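Long-range contacts in tryptophan synthase alpha chain (Campylobacter jejuni, PDB 3THA), which probably cleaves indoleglycerol phosphate to indole and glyceraldehyde 3-phosphate, the aldol step carried out by the alpha subunit of tryptophan synthase: residues T20-Q28 with A64-V73; I142-V150 with L160-L171. All blocks are in the same frame, centred on the assembly; numbering follows the deposited sequence.

Both contacts belong to one TIM barrel, the closed parallel sheet of eight strands expected for the TrpA family. Interaction 1 comes first along the chain and is complete before interaction 2 begins. It joins the end of strand 15-21 and the loop after it to helix 60-70. Interaction 2 pairs strand 143-148 with its sheet neighbour 168-171. The two lie on opposite sides of the chain's centre, with their centres about 28 Å apart and nearest atoms about 10 Å apart. They do not touch, but they reach the same sheet. Ile67 of interaction 1 and Leu147, Ser149, Tyr169 and Leu171 of interaction 2 also pack on the second subunit, another copy of this protein.

Interaction 1: residues T20-Q28 with A64-V73; sequences TVLGYPNLQ and AAKIALDQGV
The backbones of 20-28 and 64-73 come closest at Gly23 and Ala68, whose CA atoms are 4.6 Å apart. Strand 15-21, the first of the barrel, ends here in a type II turn from Val21 to Tyr24, and the loop after it packs on helix 60-70. The Leu22 side chain is about 9 Å from that of Glu46, a predicted proton acceptor. Gly23 CA rests against Val73 CG2 at 3.7 Å. This tight approach and a positive phi of 94° suit a residue without a side chain. Gly72 closes the helix in a Schellman motif, and Val73 then turns back toward the loop.

Tyr24 supplies the aromatic ring of the contact. Its CG is anti to the backbone N (chi1 175°), which lays the ring against the helix flank at Ala64 and Ile67. Ala64 CB sits over one face in a CH-pi contact, 3.8 Å from the centroid. Ile67 CD1 approaches the ring obliquely and meets Tyr24 CE1 at 3.4 Å. Ala64 CB also packs on Val21 CG2 at 3.6 Å. Further along, Leu27 CD1 meets Val73 CG1 at 4.1 Å. Near the surface, Gln71 NE2 lies 3.7 Å from Asn26 CB. Asn26 is the N-cap of helix 27-35; its OD1 also hydrogen-bonds Thr29 OG1.

No hydrogen bond crosses between the segments. Loop and helix meet through apolar packing and close backbone fit, mostly buried.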
loop_
_atom_site.group_PDB
_atom_site.type_symbol
_atom_site.label_atom_id
_atom_site.label_comp_id
_atom_site.label_asym_id
_atom_site.label_seq_id
_atom_site.Cartn_x
_atom_site.Cartn_y
_atom_site.Cartn_z
ATOM N N THR B 20 -8.567 5.339 10.424
ATOM C CA THR B 20 -9.707 4.503 10.035
ATOM C C THR B 20 -9.952 4.680 8.541
ATOM O O THR B 20 -9.554 5.683 7.931
ATOM C CB THR B 20 -11.062 4.845 10.806
ATOM O OG1 THR B 20 -12.075 3.859 10.516
ATOM C CG2 THR B 20 -11.629 6.202 10.400
ATOM N N VAL B 21 -10.633 3.702 7.968
ATOM C CA VAL B 21 -11.057 3.774 6.589
ATOM C C VAL B 21 -12.526 4.228 6.572
ATOM O O VAL B 21 -13.403 3.542 7.074
ATOM C CB VAL B 21 -10.933 2.391 5.892
ATOM C CG1 VAL B 21 -11.052 2.559 4.364
ATOM C CG2 VAL B 21 -9.611 1.736 6.228
ATOM N N LEU B 22 -12.778 5.383 5.987
ATOM C CA LEU B 22 -14.115 5.909 5.855
ATOM C C LEU B 22 -14.920 4.979 4.985
ATOM O O LEU B 22 -14.443 4.534 3.957
ATOM C CB LEU B 22 -14.033 7.291 5.245
ATOM C CG LEU B 22 -13.533 8.300 6.286
ATOM C CD1 LEU B 22 -13.562 9.682 5.711
ATOM C CD2 LEU B 22 -14.417 8.280 7.549
ATOM N N GLY B 23 -16.131 4.648 5.422
ATOM C CA GLY B 23 -17.024 3.769 4.640
ATOM C C GLY B 23 -16.946 2.293 5.017
ATOM O O GLY B 23 -17.563 1.464 4.375
ATOM N N TYR B 24 -16.196 1.975 6.065
ATOM C CA TYR B 24 -16.014 0.623 6.491
ATOM C C TYR B 24 -16.546 0.398 7.927
ATOM O O TYR B 24 -16.043 1.030 8.861
ATOM C CB TYR B 24 -14.519 0.265 6.439
ATOM C CG TYR B 24 -14.259 -1.117 6.997
ATOM C CD1 TYR B 24 -14.801 -2.242 6.378
ATOM C CD2 TYR B 24 -13.514 -1.305 8.170
ATOM C CE1 TYR B 24 -14.576 -3.533 6.889
ATOM C CE2 TYR B 24 -13.308 -2.592 8.692
ATOM C CZ TYR B 24 -13.823 -3.689 8.041
ATOM O OH TYR B 24 -13.630 -4.968 8.537
ATOM N N PRO B 25 -17.514 -0.524 8.117
ATOM C CA PRO B 25 -18.115 -1.425 7.152
ATOM C C PRO B 25 -19.215 -0.771 6.329
ATOM O O PRO B 25 -19.753 -1.414 5.404
ATOM C CB PRO B 25 -18.703 -2.548 8.021
ATOM C CG PRO B 25 -18.642 -2.042 9.452
ATOM C CD PRO B 25 -18.199 -0.614 9.417
ATOM N N ASN B 26 -19.559 0.473 6.689
ATOM C CA ASN B 26 -20.421 1.331 5.900
ATOM C C ASN B 26 -20.271 2.792 6.339
ATOM O O ASN B 26 -19.629 3.081 7.350
ATOM C CB ASN B 26 -21.893 0.843 5.830
ATOM C CG ASN B 26 -22.526 0.604 7.203
ATOM O OD1 ASN B 26 -22.281 1.352 8.142
ATOM N ND2 ASN B 26 -23.380 -0.419 7.303
ATOM N N LEU B 27 -20.813 3.701 5.539
ATOM C CA LEU B 27 -20.626 5.107 5.736
ATOM C C LEU B 27 -21.316 5.556 7.011
ATOM O O LEU B 27 -20.795 6.383 7.759
ATOM C CB LEU B 27 -21.179 5.874 4.533
ATOM C CG LEU B 27 -20.632 7.309 4.380
ATOM C CD1 LEU B 27 -19.073 7.365 4.444
ATOM C CD2 LEU B 27 -21.179 7.986 3.077
ATOM N N GLN B 28 -22.480 4.985 7.284
ATOM C CA GLN B 28 -23.221 5.395 8.460
ATOM C C GLN B 28 -22.453 5.107 9.758
ATOM O O GLN B 28 -22.581 5.851 10.734
ATOM C CB GLN B 28 -24.614 4.779 8.483
ATOM C CG GLN B 28 -25.421 5.138 9.734
ATOM C CD GLN B 28 -25.553 6.648 9.985
ATOM O OE1 GLN B 28 -25.806 7.424 9.059
ATOM N NE2 GLN B 28 -25.396 7.056 11.240
ATOM N N ALA B 64 -11.177 -3.318 3.805
ATOM C CA ALA B 64 -11.978 -2.163 4.253
ATOM C C ALA B 64 -12.302 -1.259 3.065
ATOM O O ALA B 64 -13.480 -0.767 2.896
ATOM C CB ALA B 64 -11.228 -1.377 5.286
ATOM N N ALA B 65 -11.261 -1.064 2.239
ATOM C CA ALA B 65 -11.341 -0.187 1.080
ATOM C C ALA B 65 -12.198 -0.766 -0.068
ATOM O O ALA B 65 -12.947 -0.016 -0.711
ATOM C CB ALA B 65 -9.922 0.223 0.598
ATOM N N LYS B 66 -12.147 -2.092 -0.288
ATOM C CA LYS B 66 -13.027 -2.705 -1.272
ATOM C C LYS B 66 -14.432 -2.552 -0.768
ATOM O O LYS B 66 -15.364 -2.201 -1.518
ATOM C CB LYS B 66 -12.734 -4.196 -1.519
ATOM C CG LYS B 66 -11.264 -4.587 -1.712
ATOM C CD LYS B 66 -11.232 -5.785 -2.636
ATOM C CE LYS B 66 -9.842 -6.398 -2.818
ATOM N NZ LYS B 66 -8.654 -5.469 -2.998
ATOM N N ILE B 67 -14.599 -2.807 0.522
ATOM C CA ILE B 67 -15.925 -2.685 1.112
ATOM C C ILE B 67 -16.450 -1.275 0.932
ATOM O O ILE B 67 -17.577 -1.100 0.475
ATOM C CB ILE B 67 -15.967 -3.130 2.566
ATOM C CG1 ILE B 67 -15.707 -4.653 2.642
ATOM C CG2 ILE B 67 -17.348 -2.860 3.133
ATOM C CD1 ILE B 67 -15.007 -5.159 3.921
ATOM N N ALA B 68 -15.630 -0.262 1.237
ATOM C CA ALA B 68 -16.080 1.095 1.072
ATOM C C ALA B 68 -16.462 1.306 -0.392
ATOM O O ALA B 68 -17.542 1.885 -0.682
ATOM C CB ALA B 68 -14.988 2.075 1.476
ATOM N N LEU B 69 -15.584 0.835 -1.297
ATOM C CA LEU B 69 -15.731 1.102 -2.737
ATOM C C LEU B 69 -16.990 0.504 -3.330
ATOM O O LEU B 69 -17.733 1.196 -4.029
ATOM C CB LEU B 69 -14.507 0.663 -3.567
ATOM C CG LEU B 69 -13.243 1.500 -3.428
ATOM C CD1 LEU B 69 -12.081 0.720 -4.073
ATOM C CD2 LEU B 69 -13.413 2.894 -4.029
ATOM N N ASP B 70 -17.261 -0.760 -3.054
ATOM C CA ASP B 70 -18.484 -1.360 -3.613
ATOM C C ASP B 70 -19.771 -0.867 -2.917
ATOM O O ASP B 70 -20.882 -1.038 -3.430
ATOM C CB ASP B 70 -18.424 -2.875 -3.546
ATOM C CG ASP B 70 -19.065 -3.400 -2.308
ATOM O OD1 ASP B 70 -19.937 -4.291 -2.433
ATOM O OD2 ASP B 70 -18.715 -2.897 -1.214
ATOM N N GLN B 71 -19.584 -0.276 -1.738
ATOM C CA GLN B 71 -20.624 0.263 -0.924
ATOM C C GLN B 71 -20.882 1.678 -1.502
ATOM O O GLN B 71 -21.901 2.328 -1.204
ATOM C CB GLN B 71 -20.073 0.256 0.496
ATOM C CG GLN B 71 -20.906 0.763 1.594
ATOM C CD GLN B 71 -22.001 -0.185 2.051
ATOM O OE1 GLN B 71 -21.834 -1.406 2.131
ATOM N NE2 GLN B 71 -23.125 0.390 2.378
ATOM N N GLY B 72 -19.956 2.148 -2.359
ATOM C CA GLY B 72 -20.209 3.330 -3.196
ATOM C C GLY B 72 -19.541 4.563 -2.641
ATOM O O GLY B 72 -19.694 5.649 -3.205
ATOM N N VAL B 73 -18.786 4.377 -1.550
ATOM C CA VAL B 73 -18.022 5.457 -0.887
ATOM C C VAL B 73 -16.837 5.987 -1.720
ATOM O O VAL B 73 -15.749 5.356 -1.801
ATOM C CB VAL B 73 -17.517 5.044 0.528
ATOM C CG1 VAL B 73 -16.875 6.212 1.226
ATOM C CG2 VAL B 73 -18.673 4.512 1.392
#

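Interaction 2: residues I142-V150 with L160-L171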
loop_
_atom_site.group_PDB
_atom_site.type_symbol
_atom_site.label_atom_id
_atom_site.label_comp_id
_atom_site.label_asym_id
_atom_site.label_seq_id
_atom_site.Cartn_x
_atom_site.Cartn_y
_atom_site.Cartn_z
ATOM N N ILE B 142 -2.335 24.150 4.684
ATOM C CA ILE B 142 -2.529 22.748 4.980
ATOM C C ILE B 142 -1.122 22.205 4.968
ATOM O O ILE B 142 -0.309 22.544 4.107
ATOM C CB ILE B 142 -3.366 22.063 3.889
ATOM C CG1 ILE B 142 -4.843 22.313 4.120
ATOM C CG2 ILE B 142 -3.167 20.601 3.921
ATOM C CD1 ILE B 142 -5.514 21.244 4.955
ATOM N N ALA B 143 -0.818 21.394 5.953
ATOM C CA ALA B 143 0.463 20.776 5.999
ATOM C C ALA B 143 0.441 19.478 5.188
ATOM O O ALA B 143 -0.502 18.670 5.301
ATOM C CB ALA B 143 0.826 20.496 7.452
ATOM N N LEU B 144 1.489 19.293 4.384
ATOM C CA LEU B 144 1.834 18.013 3.752
ATOM C C LEU B 144 2.881 17.302 4.611
ATOM O O LEU B 144 4.030 17.758 4.709
ATOM C CB LEU B 144 2.412 18.239 2.340
ATOM C CG LEU B 144 2.656 16.927 1.615
ATOM C CD1 LEU B 144 1.308 16.129 1.494
ATOM C CD2 LEU B 144 3.246 17.125 0.261
ATOM N N ILE B 145 2.488 16.193 5.220
ATOM C CA ILE B 145 3.185 15.642 6.347
ATOM C C ILE B 145 4.373 14.859 5.849
ATOM O O ILE B 145 4.268 14.126 4.861
ATOM C CB ILE B 145 2.215 14.745 7.192
ATOM C CG1 ILE B 145 1.005 15.535 7.690
ATOM C CG2 ILE B 145 2.917 13.974 8.331
ATOM C CD1 ILE B 145 1.317 16.566 8.782
ATOM N N THR B 146 5.494 15.017 6.560
ATOM C CA THR B 146 6.791 14.506 6.185
ATOM C C THR B 146 7.076 13.204 6.921
ATOM O O THR B 146 6.965 13.147 8.163
ATOM C CB THR B 146 7.922 15.496 6.631
ATOM O OG1 THR B 146 7.679 16.808 6.121
ATOM C CG2 THR B 146 9.271 15.050 6.139
ATOM N N LEU B 147 7.538 12.206 6.167
ATOM C CA LEU B 147 7.804 10.896 6.691
ATOM C C LEU B 147 9.261 10.666 6.816
ATOM O O LEU B 147 9.995 10.999 5.904
ATOM C CB LEU B 147 7.258 9.837 5.737
ATOM C CG LEU B 147 5.821 9.430 5.980
ATOM C CD1 LEU B 147 4.854 10.651 6.050
ATOM C CD2 LEU B 147 5.434 8.489 4.884
ATOM N N VAL B 148 9.705 10.084 7.920
ATOM C CA VAL B 148 11.093 9.664 8.030
ATOM C C VAL B 148 11.148 8.288 8.683
ATOM O O VAL B 148 10.209 7.929 9.382
ATOM C CB VAL B 148 11.996 10.703 8.774
ATOM C CG1 VAL B 148 11.532 12.123 8.507
ATOM C CG2 VAL B 148 12.060 10.445 10.259
ATOM N N SER B 149 12.220 7.526 8.435
ATOM C CA SER B 149 12.454 6.246 9.088
ATOM C C SER B 149 13.650 6.317 9.968
ATOM O O SER B 149 14.408 7.305 9.974
ATOM C CB SER B 149 12.778 5.199 8.054
ATOM O OG SER B 149 11.861 5.298 6.988
ATOM N N VAL B 150 13.863 5.231 10.684
ATOM C CA VAL B 150 15.013 5.088 11.535
ATOM C C VAL B 150 16.292 5.071 10.681
ATOM O O VAL B 150 17.380 5.413 11.157
ATOM C CB VAL B 150 14.847 3.825 12.445
ATOM C CG1 VAL B 150 16.174 3.321 12.980
ATOM C CG2 VAL B 150 13.916 4.127 13.600
ATOM N N LEU B 160 14.660 17.105 5.016
ATOM C CA LEU B 160 13.204 16.906 4.987
ATOM C C LEU B 160 12.479 17.707 6.063
ATOM O O LEU B 160 11.345 18.174 5.839
ATOM C CB LEU B 160 12.852 15.430 5.095
ATOM C CG LEU B 160 13.102 14.637 3.807
ATOM C CD1 LEU B 160 13.319 13.157 4.132
ATOM C CD2 LEU B 160 11.953 14.795 2.797
ATOM N N VAL B 161 13.112 17.885 7.220
ATOM C CA VAL B 161 12.372 18.442 8.347
ATOM C C VAL B 161 12.605 19.915 8.620
ATOM O O VAL B 161 11.754 20.580 9.181
ATOM C CB VAL B 161 12.532 17.625 9.651
ATOM C CG1 VAL B 161 12.176 16.173 9.402
ATOM C CG2 VAL B 161 13.923 17.753 10.216
ATOM N N LYS B 162 13.745 20.442 8.215
ATOM C CA LYS B 162 14.081 21.829 8.564
ATOM C C LYS B 162 12.935 22.776 8.212
ATOM O O LYS B 162 12.674 23.731 8.949
ATOM C CB LYS B 162 15.371 22.265 7.868
ATOM C CG LYS B 162 15.962 23.563 8.359
ATOM C CD LYS B 162 17.018 24.106 7.373
ATOM C CE LYS B 162 17.456 25.532 7.747
ATOM N NZ LYS B 162 18.755 25.507 8.445
ATOM N N HIS B 163 12.250 22.480 7.106
ATOM C CA HIS B 163 11.191 23.339 6.571
ATOM C C HIS B 163 9.801 22.696 6.549
ATOM O O HIS B 163 8.935 23.155 5.798
ATOM C CB HIS B 163 11.552 23.790 5.149
ATOM C CG HIS B 163 12.757 24.686 5.084
ATOM N ND1 HIS B 163 12.970 25.724 5.975
ATOM C CD2 HIS B 163 13.804 24.713 4.223
ATOM C CE1 HIS B 163 14.106 26.335 5.677
ATOM N NE2 HIS B 163 14.631 25.745 4.614
ATOM N N ALA B 164 9.590 21.643 7.349
ATOM C CA ALA B 164 8.329 20.885 7.342
ATOM C C ALA B 164 7.247 21.579 8.163
ATOM O O ALA B 164 7.526 22.532 8.856
ATOM C CB ALA B 164 8.547 19.488 7.873
ATOM N N LYS B 165 6.020 21.073 8.070
ATOM C CA LYS B 165 4.885 21.635 8.767
ATOM C C LYS B 165 4.037 20.496 9.375
ATOM O O LYS B 165 4.040 19.359 8.883
ATOM C CB LYS B 165 4.053 22.497 7.812
ATOM C CG LYS B 165 4.841 23.619 7.022
ATOM C CD LYS B 165 5.140 24.904 7.832
ATOM C CE LYS B 165 5.621 26.072 6.924
ATOM N NZ LYS B 165 4.832 26.113 5.610
ATOM N N GLY B 166 3.348 20.785 10.468
ATOM C CA GLY B 166 2.472 19.792 11.094
ATOM C C GLY B 166 3.116 18.962 12.174
ATOM O O GLY B 166 3.264 19.432 13.318
ATOM N N PHE B 167 3.523 17.742 11.810
ATOM C CA PHE B 167 4.245 16.845 12.705
ATOM C C PHE B 167 5.166 15.991 11.858
ATOM O O PHE B 167 4.935 15.863 10.682
ATOM C CB PHE B 167 3.273 15.981 13.560
ATOM C CG PHE B 167 2.424 14.984 12.770
ATOM C CD1 PHE B 167 1.149 15.323 12.336
ATOM C CD2 PHE B 167 2.895 13.692 12.495
ATOM C CE1 PHE B 167 0.342 14.415 11.641
ATOM C CE2 PHE B 167 2.093 12.736 11.797
ATOM C CZ PHE B 167 0.817 13.101 11.374
ATOM N N ILE B 168 6.223 15.441 12.438
ATOM C CA ILE B 168 7.043 14.493 11.721
ATOM C C ILE B 168 6.484 13.112 11.959
ATOM O O ILE B 168 6.180 12.746 13.100
ATOM C CB ILE B 168 8.534 14.537 12.141
ATOM C CG1 ILE B 168 9.030 15.989 12.223
ATOM C CG2 ILE B 168 9.381 13.718 11.155
ATOM C CD1 ILE B 168 8.890 16.749 10.926
ATOM N N TYR B 169 6.343 12.352 10.868
ATOM C CA TYR B 169 5.840 11.007 10.929
ATOM C C TYR B 169 7.063 10.138 10.911
ATOM O O TYR B 169 7.619 9.865 9.837
ATOM C CB TYR B 169 4.980 10.726 9.710
ATOM C CG TYR B 169 3.990 9.555 9.820
ATOM C CD1 TYR B 169 4.390 8.306 10.313
ATOM C CD2 TYR B 169 2.664 9.702 9.409
ATOM C CE1 TYR B 169 3.493 7.250 10.421
ATOM C CE2 TYR B 169 1.741 8.635 9.538
ATOM C CZ TYR B 169 2.180 7.415 10.019
ATOM O OH TYR B 169 1.305 6.337 10.114
ATOM N N LEU B 170 7.498 9.728 12.103
ATOM C CA LEU B 170 8.557 8.745 12.279
ATOM C C LEU B 170 8.066 7.284 12.176
ATOM O O LEU B 170 7.469 6.755 13.114
ATOM C CB LEU B 170 9.276 8.944 13.614
ATOM C CG LEU B 170 10.479 8.001 13.766
ATOM C CD1 LEU B 170 11.418 7.977 12.504
ATOM C CD2 LEU B 170 11.279 8.304 14.991
ATOM N N LEU B 171 8.337 6.626 11.055
ATOM C CA LEU B 171 8.037 5.213 10.946
ATOM C C LEU B 171 8.932 4.471 11.910
ATOM O O LEU B 171 10.011 4.946 12.274
ATOM C CB LEU B 171 8.221 4.701 9.517
ATOM C CG LEU B 171 7.384 5.478 8.505
ATOM C CD1 LEU B 171 7.671 5.045 7.102
ATOM C CD2 LEU B 171 5.927 5.320 8.796
HETATM O O HOH W 1 5.702 19.279 6.030
HETATM O O HOH W 2 5.668 17.197 8.366
#
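Strands 143-148 and 168-171 are parallel neighbours in the barrel, and their pairing is carried by Leu147 with Tyr169 and Val148 with Leu170. The short segments 146-148 and 168-171 run at 27° to each other. Three backbone bonds link them. Tyr169 N donates to Thr146 O at 2.9 Å, nearly straight. Val148 N donates to Tyr169 O, and Leu171 N to Val148 O.

Helix 154-161 connects the two strands, which makes this a beta-alpha-beta unit. On the side facing the helix, Val148 CG1 touches Ile168 CG2 and, more distantly, Val161 CG1. Val148 CG2 meets Leu170 CD1 at 3.4 Å. Thr146 has CG2 anti to its backbone N and OG1 anti to its carbonyl carbon (chi1 -54°). This sends the methyl to Leu160 CB and the hydroxyl to Ala164 CB. On the other side of the sheet, Leu147 and Tyr169 run side by side, and Leu147 CD1 rests on Tyr169 CB at 3.7 Å. This face lies next to the predicted active site: the Tyr169 side chain is about 4 Å from that of Glu46, a predicted proton acceptor.

Ahead of the paired residues, Ile145 puts CG2 over one face of the Phe167 ring, 4.0 Å from its centroid. Before the regular pairing starts, two waters bridge the backbones of 144-146 and 165-167. One accepts from Thr146 N and lies within hydrogen-bonding distance of both Lys165 O and Phe167 O. Another joins Lys165 N to Leu144 O.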